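PDB 4IND: C381 turret protein from Sulfolobus turreted icosahedral virus, which builds the turrets of the viral capsid, probably as a five-subunit assembly in which each elongated chain carries three jelly-roll domains in a row. Local coordinates for residues Q8-N13 with I35-Y40; T177-M182 with L227-I232; I262-E267 with E374-E379. All blocks are in the same frame, centred on the assembly; numbering follows the deposited sequence.

Overall arrangement
The contacts follow one another along the elongated chain. Contact 1, near the N-terminus, lies far from the chain's centre, on the opposite side from contact 3; its centre is about 38 Å from that of contact 2 and about 48 Å from that of contact 3, with nearest atoms about 26 and 31 Å away respectively. Contacts 2 and 3 touch, centres about 10 Å apart: the second domain's sheet edge (177-182 with 227-232) meets the entry and exit of the third domain (262-267 with 374-379). There Tyr-229 packs on Ala-377, and Glu-379 N probably hydrogen-bonds to Tyr-229 O. One dihydrogenphosphate ion borders both, and both face the third subunit, whereas contact 1 meets the second.

Contact 1: Q8-N13 with I35-Y40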
ATOM      1  N   GLN A   8      34.070   7.423  31.515  1.00 39.57           N
ATOM      2  CA  GLN A   8      34.276   6.133  32.183  1.00 42.35           C
ATOM      3  C   GLN A   8      34.419   5.028  31.153  1.00 42.90           C
ATOM      4  O   GLN A   8      33.985   5.186  30.021  1.00 43.98           O
ATOM      5  CB  GLN A   8      33.069   5.787  33.051  1.00 40.44           C
ATOM      6  CG  GLN A   8      32.749   6.796  34.115  1.00 48.90           C
ATOM      7  CD  GLN A   8      31.511   6.405  34.871  1.00 54.96           C
ATOM      8  OE1 GLN A   8      31.540   5.498  35.698  1.00 64.24           O
ATOM      9  NE2 GLN A   8      30.408   7.070  34.577  1.00 54.77           N
ATOM     10  N   SER A   9      34.999   3.899  31.552  1.00 35.93           N
ATOM     11  CA  SER A   9      35.012   2.727  30.693  1.00 35.24           C
ATOM     12  C   SER A   9      33.765   1.884  30.966  1.00 33.95           C
ATOM     13  O   SER A   9      33.179   1.950  32.040  1.00 36.39           O
ATOM     14  CB  SER A   9      36.279   1.905  30.934  1.00 41.77           C
ATOM     15  OG  SER A   9      36.234   1.305  32.208  1.00 51.74           O
ATOM     16  N   PHE A  10      33.321   1.124  29.974  1.00 33.46           N
ATOM     17  CA  PHE A  10      32.185   0.232  30.187  1.00 29.46           C
ATOM     18  C   PHE A  10      32.284  -1.006  29.316  1.00 29.38           C
ATOM     19  O   PHE A  10      32.740  -0.930  28.166  1.00 27.41           O
ATOM     20  CB  PHE A  10      30.834   0.961  29.974  1.00 28.23           C
ATOM     21  CG  PHE A  10      30.585   1.408  28.551  1.00 26.12           C
ATOM     22  CD1 PHE A  10      29.657   0.756  27.756  1.00 28.06           C
ATOM     23  CD2 PHE A  10      31.262   2.500  28.019  1.00 31.30           C
ATOM     24  CE1 PHE A  10      29.406   1.174  26.437  1.00 29.13           C
ATOM     25  CE2 PHE A  10      31.023   2.929  26.715  1.00 26.19           C
ATOM     26  CZ  PHE A  10      30.083   2.272  25.920  1.00 28.49           C
ATOM     27  N   PRO A  11      31.853  -2.156  29.860  1.00 30.79           N
ATOM     28  CA  PRO A  11      31.861  -3.410  29.093  1.00 32.19           C
ATOM     29  C   PRO A  11      30.682  -3.405  28.141  1.00 32.17           C
ATOM     30  O   PRO A  11      29.570  -2.952  28.516  1.00 27.65           O
ATOM     31  CB  PRO A  11      31.654  -4.473  30.176  1.00 36.60           C
ATOM     32  CG  PRO A  11      30.823  -3.767  31.216  1.00 32.83           C
ATOM     33  CD  PRO A  11      31.338  -2.342  31.228  1.00 32.48           C
ATOM     34  N   ALA A  12      30.885  -3.877  26.911  1.00 28.01           N
ATOM     35  CA  ALA A  12      29.798  -3.794  25.933  1.00 27.76           C
ATOM     36  C   ALA A  12      29.697  -5.020  25.037  1.00 31.71           C
ATOM     37  O   ALA A  12      29.358  -4.922  23.859  1.00 30.41           O
ATOM     38  CB  ALA A  12      29.930  -2.512  25.108  1.00 29.24           C
ATOM     39  N   ASN A  13      29.967  -6.192  25.596  1.00 24.77           N
ATOM     40  CA  ASN A  13      29.949  -7.417  24.795  1.00 23.64           C
ATOM     41  C   ASN A  13      28.607  -7.947  24.310  1.00 24.06           C
ATOM     42  O   ASN A  13      28.546  -8.608  23.267  1.00 28.21           O
ATOM     43  CB  ASN A  13      30.687  -8.515  25.546  1.00 30.45           C
ATOM     44  CG  ASN A  13      32.075  -8.087  25.885  1.00 44.47           C
ATOM     45  OD1 ASN A  13      32.918  -8.006  24.991  1.00 30.28           O
ATOM     46  ND2 ASN A  13      32.303  -7.700  27.144  1.00 57.48           N
ATOM     47  N   ILE A  35      25.074  -1.284  26.836  1.00 19.06           N
ATOM     48  CA  ILE A  35      24.759   0.124  26.584  1.00 23.21           C
ATOM     49  C   ILE A  35      24.734   1.046  27.813  1.00 20.40           C
ATOM     50  O   ILE A  35      24.595   2.251  27.679  1.00 24.31           O
ATOM     51  CB  ILE A  35      23.443   0.269  25.806  1.00 28.73           C
ATOM     52  CG1 ILE A  35      22.250  -0.225  26.622  1.00 22.11           C
ATOM     53  CG2 ILE A  35      23.527  -0.481  24.474  1.00 28.34           C
ATOM     54  CD1 ILE A  35      20.886  -0.006  25.920  1.00 22.08           C
ATOM     55  N   PHE A  36      24.890   0.478  29.004  1.00 25.42           N
ATOM     56  CA  PHE A  36      24.874   1.289  30.219  1.00 24.37           C
ATOM     57  C   PHE A  36      26.284   1.622  30.702  1.00 24.21           C
ATOM     58  O   PHE A  36      27.134   0.735  30.796  1.00 28.70           O
ATOM     59  CB  PHE A  36      24.047   0.602  31.327  1.00 19.45           C
ATOM     60  CG  PHE A  36      23.909   1.429  32.586  1.00 26.66           C
ATOM     61  CD1 PHE A  36      22.989   2.465  32.654  1.00 28.88           C
ATOM     62  CD2 PHE A  36      24.687   1.150  33.697  1.00 29.34           C
ATOM     63  CE1 PHE A  36      22.852   3.222  33.809  1.00 27.61           C
ATOM     64  CE2 PHE A  36      24.569   1.894  34.865  1.00 32.24           C
ATOM     65  CZ  PHE A  36      23.643   2.931  34.928  1.00 33.60           C
ATOM     66  N   VAL A  37      26.522   2.898  31.003  1.00 27.94           N
ATOM     67  CA  VAL A  37      27.820   3.380  31.443  1.00 30.10           C
ATOM     68  C   VAL A  37      27.662   3.863  32.872  1.00 33.87           C
ATOM     69  O   VAL A  37      26.808   4.701  33.158  1.00 31.24           O
ATOM     70  CB  VAL A  37      28.323   4.547  30.549  1.00 33.41           C
ATOM     71  CG1 VAL A  37      29.723   4.999  30.971  1.00 32.62           C
ATOM     72  CG2 VAL A  37      28.283   4.147  29.073  1.00 23.99           C
ATOM     73  N   GLY A  38      28.491   3.334  33.770  1.00 28.29           N
ATOM     74  CA  GLY A  38      28.472   3.743  35.167  1.00 34.18           C
ATOM     75  C   GLY A  38      28.057   2.608  36.088  1.00 34.52           C
ATOM     76  O   GLY A  38      27.921   1.476  35.668  1.00 38.26           O
ATOM     77  N   SER A  39      27.857   2.939  37.357  0.58 41.37           N
ATOM     78  CA  SER A  39      27.439   1.972  38.359  0.58 36.78           C
ATOM     79  C   SER A  39      25.938   2.063  38.602  0.58 35.27           C
ATOM     80  O   SER A  39      25.283   3.018  38.182  0.58 32.22           O
ATOM     81  CB  SER A  39      28.194   2.215  39.667  0.58 43.55           C
ATOM     82  OG  SER A  39      29.581   1.982  39.508  0.58 45.73           O
ATOM     83  N   TYR A  40      25.386   1.063  39.285  1.00 31.56           N
ATOM     84  CA  TYR A  40      23.996   1.131  39.691  1.00 26.01           C
ATOM     85  C   TYR A  40      23.843   0.424  41.011  1.00 35.50           C
ATOM     86  O   TYR A  40      24.709  -0.346  41.413  1.00 35.99           O
ATOM     87  CB  TYR A  40      23.080   0.528  38.643  1.00 26.63           C
ATOM     88  CG  TYR A  40      23.160  -0.971  38.551  1.00 32.29           C
ATOM     89  CD1 TYR A  40      22.365  -1.777  39.359  1.00 28.67           C
ATOM     90  CD2 TYR A  40      24.017  -1.580  37.646  1.00 35.19           C
ATOM     91  CE1 TYR A  40      22.428  -3.158  39.262  1.00 36.22           C
ATOM     92  CE2 TYR A  40      24.090  -2.950  37.544  1.00 36.50           C
ATOM     93  CZ  TYR A  40      23.285  -3.733  38.346  1.00 27.95           C
ATOM     94  OH  TYR A  40      23.342  -5.106  38.258  1.00 38.62           O
TER
HETATM   95  O   HOH W   1      29.971   5.329  38.122  1.00 44.83           O
HETATM   96  O   HOH W   2      30.676   1.510  33.482  1.00 39.93           O
HETATM   97  O   HOH W   3      27.267  -1.771  29.503  1.00 24.21           O
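One face of the Phe-10 ring is covered by a methyl group of Val-37: CG2 lies 3.6 Å from the ring centroid and 13° off the normal, a CH-pi contact over the middle of the ring. The carbonyl O of Phe-36 approaches obliquely and is 3.8 Å from Phe-10 CB. Phe-10 CG is placed between its own backbone N and carbonyl carbon (chi1 66°), which tucks the ring beneath the valine, whose branched side chain also offers CG1 to Gln-8 CB at 4.0 Å. The extended Gln-8 side chain brings its amide end to Gly-38, OE1 3.6 Å from CA; at this glycine's backbone angles a CB would press against Val-37 O. No direct hydrogen bond joins the two backbones. Water bridges them instead: one molecule donates to Ser-9 O and accepts from Gly-38 N, both at 2.9 Å, and another links Gln-8 OE1 to Ser-39 N. Phe-10 and Val-37 are buried, while Gln-8 is partly open to solvent. Ser-9 to Pro-11 also pair in a parallel ladder with a strand of the second subunit. Strand 36-37 pairs instead with strand 67-71, and Phe-31 of helix 25-31 meets the Phe-36 ring.

Contact 2: T177-M182 with L227-I232. With 2HP (dihydrogenphosphate ion), chain B; 2HP (dihydrogenphosphate ion), chain Y.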
ATOM      1  N   THR A 177       3.597  13.044   3.050  1.00 31.87           N
ATOM      2  CA  THR A 177       3.337  14.372   3.571  1.00 28.67           C
ATOM      3  C   THR A 177       3.066  14.227   5.051  1.00 27.73           C
ATOM      4  O   THR A 177       2.391  13.282   5.476  1.00 29.40           O
ATOM      5  CB  THR A 177       2.132  15.013   2.855  1.00 29.28           C
ATOM      6  OG1 THR A 177       2.428  15.125   1.455  1.00 37.15           O
ATOM      7  CG2 THR A 177       1.840  16.406   3.431  1.00 33.79           C
ATOM      8  N   TYR A 178       3.620  15.136   5.847  1.00 24.34           N
ATOM      9  CA  TYR A 178       3.525  15.034   7.291  1.00 27.68           C
ATOM     10  C   TYR A 178       3.034  16.299   7.952  1.00 33.27           C
ATOM     11  O   TYR A 178       3.327  17.407   7.505  1.00 27.84           O
ATOM     12  CB  TYR A 178       4.893  14.729   7.870  1.00 23.71           C
ATOM     13  CG  TYR A 178       5.493  13.424   7.408  1.00 27.79           C
ATOM     14  CD1 TYR A 178       5.436  12.291   8.205  1.00 32.42           C
ATOM     15  CD2 TYR A 178       6.119  13.326   6.174  1.00 27.65           C
ATOM     16  CE1 TYR A 178       6.007  11.082   7.792  1.00 29.07           C
ATOM     17  CE2 TYR A 178       6.696  12.122   5.750  1.00 25.05           C
ATOM     18  CZ  TYR A 178       6.626  11.013   6.555  1.00 32.91           C
ATOM     19  OH  TYR A 178       7.204   9.826   6.156  1.00 37.75           O
ATOM     20  N   ALA A 179       2.303  16.123   9.042  1.00 28.30           N
ATOM     21  CA  ALA A 179       1.958  17.236   9.918  1.00 27.03           C
ATOM     22  C   ALA A 179       2.974  17.241  11.049  1.00 32.81           C
ATOM     23  O   ALA A 179       3.308  16.188  11.596  1.00 30.13           O
ATOM     24  CB  ALA A 179       0.561  17.082  10.461  1.00 24.09           C
ATOM     25  N   ILE A 180       3.479  18.423  11.392  1.00 26.01           N
ATOM     26  CA  ILE A 180       4.294  18.569  12.590  1.00 27.13           C
ATOM     27  C   ILE A 180       3.549  19.537  13.497  1.00 27.85           C
ATOM     28  O   ILE A 180       3.351  20.699  13.143  1.00 31.52           O
ATOM     29  CB  ILE A 180       5.659  19.134  12.259  1.00 29.20           C
ATOM     30  CG1 ILE A 180       6.422  18.148  11.374  1.00 28.65           C
ATOM     31  CG2 ILE A 180       6.435  19.414  13.543  1.00 30.93           C
ATOM     32  CD1 ILE A 180       7.715  18.722  10.807  1.00 34.95           C
ATOM     33  N   LYS A 181       3.091  19.032  14.636  1.00 23.24           N
ATOM     34  CA  LYS A 181       2.284  19.807  15.553  1.00 27.30           C
ATOM     35  C   LYS A 181       3.077  20.001  16.840  1.00 27.08           C
ATOM     36  O   LYS A 181       3.638  19.046  17.402  1.00 29.99           O
ATOM     37  CB  LYS A 181       0.945  19.104  15.835  1.00 26.61           C
ATOM     38  CG  LYS A 181      -0.024  19.934  16.677  1.00 35.83           C
ATOM     39  CD  LYS A 181      -1.249  19.121  17.106  1.00 37.30           C
ATOM     40  CE  LYS A 181      -2.072  18.657  15.898  1.00 32.72           C
ATOM     41  NZ  LYS A 181      -3.326  17.958  16.346  1.00 39.03           N
ATOM     42  N   MET A 182       3.141  21.241  17.307  0.53 26.94           N
ATOM     43  CA  MET A 182       3.838  21.515  18.549  0.53 28.57           C
ATOM     44  C   MET A 182       3.010  22.390  19.485  0.53 24.96           C
ATOM     45  O   MET A 182       3.016  23.614  19.374  0.53 30.12           O
ATOM     46  CB  MET A 182       5.210  22.129  18.249  0.53 28.97           C
ATOM     47  CG  MET A 182       6.043  21.254  17.328  0.53 32.49           C
ATOM     48  SD  MET A 182       7.394  22.105  16.505  0.53 38.12           S
ATOM     49  CE  MET A 182       8.211  22.857  17.912  0.53 45.75           C
ATOM     50  N   LEU A 227       1.331  24.310  13.914  1.00 35.41           N
ATOM     51  CA  LEU A 227       0.936  23.189  13.069  1.00 30.62           C
ATOM     52  C   LEU A 227       1.355  23.538  11.663  1.00 33.73           C
ATOM     53  O   LEU A 227       0.782  24.436  11.034  1.00 33.75           O
ATOM     54  CB  LEU A 227      -0.584  22.977  13.124  1.00 32.08           C
ATOM     55  CG  LEU A 227      -1.140  21.904  12.178  1.00 32.87           C
ATOM     56  CD1 LEU A 227      -0.364  20.599  12.347  1.00 31.94           C
ATOM     57  CD2 LEU A 227      -2.619  21.665  12.397  1.00 31.54           C
ATOM     58  N   VAL A 228       2.373  22.851  11.178  1.00 30.96           N
ATOM     59  CA  VAL A 228       2.848  23.050   9.813  1.00 37.84           C
ATOM     60  C   VAL A 228       2.950  21.702   9.103  1.00 34.87           C
ATOM     61  O   VAL A 228       2.803  20.668   9.729  1.00 33.68           O
ATOM     62  CB  VAL A 228       4.200  23.780   9.782  1.00 33.66           C
ATOM     63  CG1 VAL A 228       4.067  25.145  10.425  1.00 37.26           C
ATOM     64  CG2 VAL A 228       5.259  22.956  10.497  1.00 33.78           C
ATOM     65  N   TYR A 229       3.163  21.723   7.794  1.00 31.77           N
ATOM     66  CA  TYR A 229       3.153  20.487   7.035  1.00 29.03           C
ATOM     67  C   TYR A 229       4.354  20.459   6.107  1.00 27.40           C
ATOM     68  O   TYR A 229       4.733  21.486   5.558  1.00 31.02           O
ATOM     69  CB  TYR A 229       1.853  20.390   6.218  1.00 28.04           C
ATOM     70  CG  TYR A 229       0.577  20.513   7.019  1.00 31.62           C
ATOM     71  CD1 TYR A 229      -0.047  19.397   7.554  1.00 35.12           C
ATOM     72  CD2 TYR A 229      -0.020  21.743   7.219  1.00 31.43           C
ATOM     73  CE1 TYR A 229      -1.246  19.511   8.270  1.00 25.08           C
ATOM     74  CE2 TYR A 229      -1.205  21.864   7.942  1.00 34.89           C
ATOM     75  CZ  TYR A 229      -1.800  20.741   8.470  1.00 34.31           C
ATOM     76  OH  TYR A 229      -2.965  20.837   9.186  1.00 32.65           O
ATOM     77  N   LEU A 230       4.940  19.282   5.916  1.00 29.01           N
ATOM     78  CA  LEU A 230       6.053  19.109   4.994  1.00 23.15           C
ATOM     79  C   LEU A 230       5.687  18.080   3.966  1.00 29.28           C
ATOM     80  O   LEU A 230       5.266  16.978   4.325  1.00 29.52           O
ATOM     81  CB  LEU A 230       7.286  18.556   5.734  1.00 25.06           C
ATOM     82  CG  LEU A 230       7.969  19.430   6.758  1.00 30.27           C
ATOM     83  CD1 LEU A 230       9.175  18.665   7.352  1.00 26.20           C
ATOM     84  CD2 LEU A 230       8.424  20.674   6.063  1.00 38.73           C
ATOM     85  N   LYS A 231       5.863  18.416   2.696  1.00 21.79           N
ATOM     86  CA  LYS A 231       5.775  17.386   1.674  1.00 36.28           C
ATOM     87  C   LYS A 231       7.158  16.800   1.410  1.00 29.53           C
ATOM     88  O   LYS A 231       8.027  17.448   0.823  1.00 32.54           O
ATOM     89  CB  LYS A 231       5.167  17.914   0.383  1.00 30.22           C
ATOM     90  CG  LYS A 231       5.086  16.805  -0.683  1.00 34.22           C
ATOM     91  CD  LYS A 231       4.450  17.257  -1.990  1.00 35.71           C
ATOM     92  CE  LYS A 231       4.333  16.045  -2.907  1.00 45.49           C
ATOM     93  NZ  LYS A 231       3.736  16.365  -4.217  1.00 50.00           N
ATOM     94  N   ILE A 232       7.382  15.581   1.878  1.00 25.71           N
ATOM     95  CA  ILE A 232       8.664  14.929   1.648  1.00 25.53           C
ATOM     96  C   ILE A 232       8.561  14.129   0.355  1.00 24.48           C
ATOM     97  O   ILE A 232       7.957  13.066   0.327  1.00 30.45           O
ATOM     98  CB  ILE A 232       9.031  13.996   2.808  1.00 26.12           C
ATOM     99  CG1 ILE A 232       9.023  14.778   4.135  1.00 30.51           C
ATOM    100  CG2 ILE A 232      10.402  13.324   2.556  1.00 21.39           C
ATOM    101  CD1 ILE A 232      10.124  15.862   4.210  1.00 33.64           C
TER
HETATM  102  P   2HP B 403       0.365  17.588  -4.274  1.00120.44           P
HETATM  103  O1  2HP B 403      -0.550  18.766  -4.422  1.00117.45           O
HETATM  104  O2  2HP B 403       0.802  17.682  -2.840  1.00120.02           O
HETATM  105  O3  2HP B 403       1.563  17.730  -5.274  1.00 92.84           O
HETATM  106  O4  2HP B 403      -0.396  16.243  -4.462  1.00 89.67           O
HETATM  107  P   2HP Y 402      -4.471  14.852  18.255  1.00 47.28           P
HETATM  108  O1  2HP Y 402      -5.571  15.802  17.692  1.00 54.11           O
HETATM  109  O2  2HP Y 402      -4.297  13.649  17.382  1.00 41.75           O
HETATM  110  O3  2HP Y 402      -4.900  14.244  19.546  1.00 51.98           O
HETATM  111  O4  2HP Y 402      -3.141  15.644  18.394  1.00 74.13           O
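Tyr-178 and Leu-230 form a hydrogen-bonded pair in an antiparallel ladder of the second, galactose-binding-like jelly roll, whose sheet ends at strand 221-232 within this chain. Ile-180 and Val-228 make the other such pair, and the strand directions lie at 156°, twisted somewhat from exactly antiparallel. Four backbone bonds join the strands; the straightest, Ile-180 N to Val-228 O, measures 2.9 Å with 175° at the hydrogen. On the tightly packed face Ile-180, Val-228 and Leu-230 meet Ile-202 of strand 194-203, and the latter two also Ile-209 of strand 208-213. There Ile-180 CD1 meets Leu-230 CD1 at 3.8 Å. Branched aliphatics suit this sheet interior. Ile-232 crosses Tyr-178 at about a right angle, its CG1 3.8 Å from Tyr-178 CD2; the tyrosine also packs on Leu-173, meets the Phe-149 ring edge-to-face and bonds through OH to Arg-174 O.

The other face is less uniform. Small Ala-179 lets a ring lie close: Ala-179 CB is 3.7 Å from Tyr-229 CE1, and Tyr-229 OH bonds to OD2 of Asp-235 of the third subunit. Lys-181 is buried against that subunit; a bend at chi3 (-63°) carries NZ to O4 of one dihydrogenphosphate ion, 3.1 Å away, and NZ also bonds to Asp-235 O of the third subunit. Thr-177, Leu-227 and Lys-231, with Val-228 on the first face, form the partly exposed side. Lys-231 stays fully extended, Thr-177 OG1 beside its CG, and its NZ donates to O3 of the other dihydrogenphosphate ion at 2.8 Å.

Contact 3: I262-E267 with E374-E379; sequences INELVE and EQIAGE. With 2HP (dihydrogenphosphate ion), chain B.
Glu-267 has CG anti to its carbonyl carbon (chi1 -60°) and is extended beyond, while Gln-375 has CG anti to its backbone N (chi1 177°). These torsions lay the two side chains obliquely across each other, with Glu-267 OE2 3.4 Å from Gln-375 CG and the carboxylate and amide planes 52° apart. The amide turns its NE2 to Ser-295 OG instead. The other carboxylate oxygen, Glu-267 OE1, reaches Ala-377 CB at 3.6 Å. This alanine's small methyl also fits against Leu-265, CB to CB at 3.7 Å.

Two backbone bonds hold the segments in antiparallel register: a nearly straight one from Ala-377 N to Leu-265 O at 2.9 Å, and a shorter but bent one from Glu-267 N to Gln-375 O at 2.8 Å. Val-266 and Ile-376 form the non-hydrogen-bonded pair between them. A water accepting from Leu-265 N and donating to Ala-377 O continues the link where the chains part.

Ile-376 lines a phosphate pocket, its CD1 3.2 Å from O1 of the ion and 3.8 Å from Glu-264 OE1. Burial of Glu-264 OE1 beside the ion and the Glu-374 carboxylate would probably favour the protonated acid, whereas the salt bridge of Glu-264 OE2 to Arg-347 of the third subunit would oppose this.

The pairing sets outer strand 266-278 beside 365-377 in a sheet of the third domain. Strand 295-305 flanks 365-377 on its other side, and Tyr-229 of strand 221-232 packs on Leu-265, Glu-267 and Ala-377, joining the second domain to the third.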
ATOM      1  N   ILE A 262       0.038  12.347   6.895  1.00 27.18           N
ATOM      2  CA  ILE A 262      -1.325  12.720   6.509  1.00 23.54           C
ATOM      3  C   ILE A 262      -1.617  12.356   5.052  1.00 26.92           C
ATOM      4  O   ILE A 262      -0.695  12.105   4.267  1.00 26.08           O
ATOM      5  CB  ILE A 262      -1.606  14.230   6.717  1.00 27.22           C
ATOM      6  CG1 ILE A 262      -0.716  15.073   5.801  1.00 26.87           C
ATOM      7  CG2 ILE A 262      -1.433  14.611   8.199  1.00 30.07           C
ATOM      8  CD1 ILE A 262      -1.239  16.512   5.597  1.00 35.35           C
ATOM      9  N   ASN A 263      -2.906  12.281   4.721  1.00 23.62           N
ATOM     10  CA  ASN A 263      -3.346  12.214   3.348  1.00 34.59           C
ATOM     11  C   ASN A 263      -3.494  13.626   2.807  1.00 35.57           C
ATOM     12  O   ASN A 263      -3.444  14.590   3.568  1.00 31.79           O
ATOM     13  CB  ASN A 263      -4.655  11.423   3.241  1.00 29.51           C
ATOM     14  CG  ASN A 263      -4.426   9.937   3.410  1.00 32.41           C
ATOM     15  OD1 ASN A 263      -3.398   9.422   2.987  1.00 29.84           O
ATOM     16  ND2 ASN A 263      -5.361   9.249   4.057  1.00 32.09           N
ATOM     17  N   GLU A 264      -3.653  13.757   1.497  1.00 29.35           N
ATOM     18  CA  GLU A 264      -3.711  15.080   0.898  1.00 38.38           C
ATOM     19  C   GLU A 264      -4.720  15.966   1.620  1.00 31.27           C
ATOM     20  O   GLU A 264      -5.842  15.553   1.908  1.00 34.48           O
ATOM     21  CB  GLU A 264      -4.059  15.013  -0.590  1.00 40.25           C
ATOM     22  CG  GLU A 264      -4.015  16.391  -1.229  1.00 44.03           C
ATOM     23  CD  GLU A 264      -4.384  16.382  -2.701  1.00 57.30           C
ATOM     24  OE1 GLU A 264      -3.967  17.319  -3.409  1.00 63.16           O
ATOM     25  OE2 GLU A 264      -5.093  15.450  -3.143  1.00 62.23           O
ATOM     26  N   LEU A 265      -4.297  17.182   1.931  1.00 25.85           N
ATOM     27  CA  LEU A 265      -5.154  18.142   2.594  1.00 26.37           C
ATOM     28  C   LEU A 265      -5.305  19.389   1.735  1.00 31.60           C
ATOM     29  O   LEU A 265      -4.388  20.201   1.619  1.00 34.01           O
ATOM     30  CB  LEU A 265      -4.566  18.500   3.965  1.00 24.43           C
ATOM     31  CG  LEU A 265      -5.240  19.668   4.708  1.00 32.54           C
ATOM     32  CD1 LEU A 265      -6.748  19.501   4.790  1.00 40.79           C
ATOM     33  CD2 LEU A 265      -4.637  19.825   6.109  1.00 33.37           C
ATOM     34  N   VAL A 266      -6.465  19.544   1.117  1.00 32.32           N
ATOM     35  CA  VAL A 266      -6.762  20.782   0.414  1.00 30.01           C
ATOM     36  C   VAL A 266      -7.243  21.795   1.440  1.00 32.62           C
ATOM     37  O   VAL A 266      -8.362  21.694   1.950  1.00 32.58           O
ATOM     38  CB  VAL A 266      -7.821  20.564  -0.663  1.00 29.63           C
ATOM     39  CG1 VAL A 266      -8.153  21.887  -1.362  1.00 33.41           C
ATOM     40  CG2 VAL A 266      -7.331  19.533  -1.676  1.00 28.28           C
ATOM     41  N   GLU A 267      -6.385  22.760   1.760  1.00 27.10           N
ATOM     42  CA  GLU A 267      -6.714  23.736   2.789  1.00 31.19           C
ATOM     43  C   GLU A 267      -7.823  24.669   2.337  1.00 33.78           C
ATOM     44  O   GLU A 267      -8.703  25.037   3.113  1.00 33.86           O
ATOM     45  CB  GLU A 267      -5.465  24.520   3.178  1.00 28.36           C
ATOM     46  CG  GLU A 267      -4.382  23.606   3.713  1.00 33.33           C
ATOM     47  CD  GLU A 267      -3.141  24.353   4.171  1.00 44.46           C
ATOM     48  OE1 GLU A 267      -2.412  23.819   5.034  1.00 52.26           O
ATOM     49  OE2 GLU A 267      -2.885  25.466   3.664  1.00 50.66           O
ATOM     50  N   GLU A 374      -5.853  25.832  -5.836  1.00 39.95           N
ATOM     51  CA  GLU A 374      -5.998  25.191  -4.551  1.00 40.36           C
ATOM     52  C   GLU A 374      -4.750  25.489  -3.742  1.00 41.68           C
ATOM     53  O   GLU A 374      -3.647  25.560  -4.290  1.00 38.65           O
ATOM     54  CB  GLU A 374      -6.119  23.667  -4.715  1.00 42.98           C
ATOM     55  CG  GLU A 374      -7.270  23.183  -5.583  1.00 49.39           C
ATOM     56  CD  GLU A 374      -7.266  21.658  -5.762  1.00 60.67           C
ATOM     57  OE1 GLU A 374      -8.325  21.082  -6.084  1.00 66.62           O
ATOM     58  OE2 GLU A 374      -6.197  21.032  -5.585  1.00 55.94           O
ATOM     59  N   GLN A 375      -4.919  25.678  -2.440  1.00 37.74           N
ATOM     60  CA  GLN A 375      -3.772  25.691  -1.525  1.00 37.63           C
ATOM     61  C   GLN A 375      -3.751  24.354  -0.810  1.00 32.84           C
ATOM     62  O   GLN A 375      -4.752  23.939  -0.213  1.00 36.05           O
ATOM     63  CB  GLN A 375      -3.899  26.839  -0.522  1.00 36.28           C
ATOM     64  CG  GLN A 375      -2.774  26.862   0.513  1.00 40.91           C
ATOM     65  CD  GLN A 375      -2.722  28.171   1.271  1.00 42.57           C
ATOM     66  OE1 GLN A 375      -3.626  28.996   1.167  1.00 45.74           O
ATOM     67  NE2 GLN A 375      -1.652  28.377   2.024  1.00 46.57           N
ATOM     68  N   ILE A 376      -2.613  23.671  -0.878  1.00 29.57           N
ATOM     69  CA  ILE A 376      -2.512  22.303  -0.421  1.00 33.53           C
ATOM     70  C   ILE A 376      -1.472  22.211   0.679  1.00 35.20           C
ATOM     71  O   ILE A 376      -0.408  22.825   0.583  1.00 31.60           O
ATOM     72  CB  ILE A 376      -2.148  21.396  -1.590  1.00 31.99           C
ATOM     73  CG1 ILE A 376      -3.280  21.483  -2.640  1.00 34.91           C
ATOM     74  CG2 ILE A 376      -1.912  19.967  -1.115  1.00 31.07           C
ATOM     75  CD1 ILE A 376      -2.943  20.897  -3.982  1.00 41.07           C
ATOM     76  N   ALA A 377      -1.780  21.459   1.735  1.00 34.31           N
ATOM     77  CA  ALA A 377      -0.828  21.309   2.844  1.00 30.65           C
ATOM     78  C   ALA A 377       0.456  20.682   2.356  1.00 30.89           C
ATOM     79  O   ALA A 377       0.435  19.724   1.566  1.00 30.39           O
ATOM     80  CB  ALA A 377      -1.429  20.481   3.987  1.00 28.62           C
ATOM     81  N   GLY A 378       1.582  21.207   2.849  1.00 29.80           N
ATOM     82  CA  GLY A 378       2.887  20.593   2.625  1.00 28.45           C
ATOM     83  C   GLY A 378       3.856  21.578   1.992  1.00 34.97           C
ATOM     84  O   GLY A 378       3.659  22.006   0.847  1.00 32.22           O
ATOM     85  N   GLU A 379       4.880  21.975   2.745  1.00 30.55           N
ATOM     86  CA  GLU A 379       5.954  22.796   2.189  1.00 31.83           C
ATOM     87  C   GLU A 379       6.695  21.953   1.140  1.00 35.84           C
ATOM     88  O   GLU A 379       7.003  20.785   1.390  1.00 32.92           O
ATOM     89  CB  GLU A 379       6.937  23.208   3.293  1.00 34.39           C
ATOM     90  CG  GLU A 379       7.992  24.224   2.857  1.00 38.64           C
ATOM     91  CD  GLU A 379       7.379  25.576   2.487  1.00 43.69           C
ATOM     92  OE1 GLU A 379       7.947  26.287   1.619  1.00 44.96           O
ATOM     93  OE2 GLU A 379       6.338  25.938   3.081  1.00 43.08           O
TER
HETATM   94  P   2HP B 403       0.365  17.588  -4.274  1.00120.44           P
HETATM   95  O1  2HP B 403      -0.550  18.766  -4.422  1.00117.45           O
HETATM   96  O2  2HP B 403       0.802  17.682  -2.840  1.00120.02           O
HETATM   97  O3  2HP B 403       1.563  17.730  -5.274  1.00 92.84           O
HETATM   98  O4  2HP B 403      -0.396  16.243  -4.462  1.00 89.67           O
HETATM   99  O   HOH W   4      -1.288  17.802   1.460  1.00 30.59           O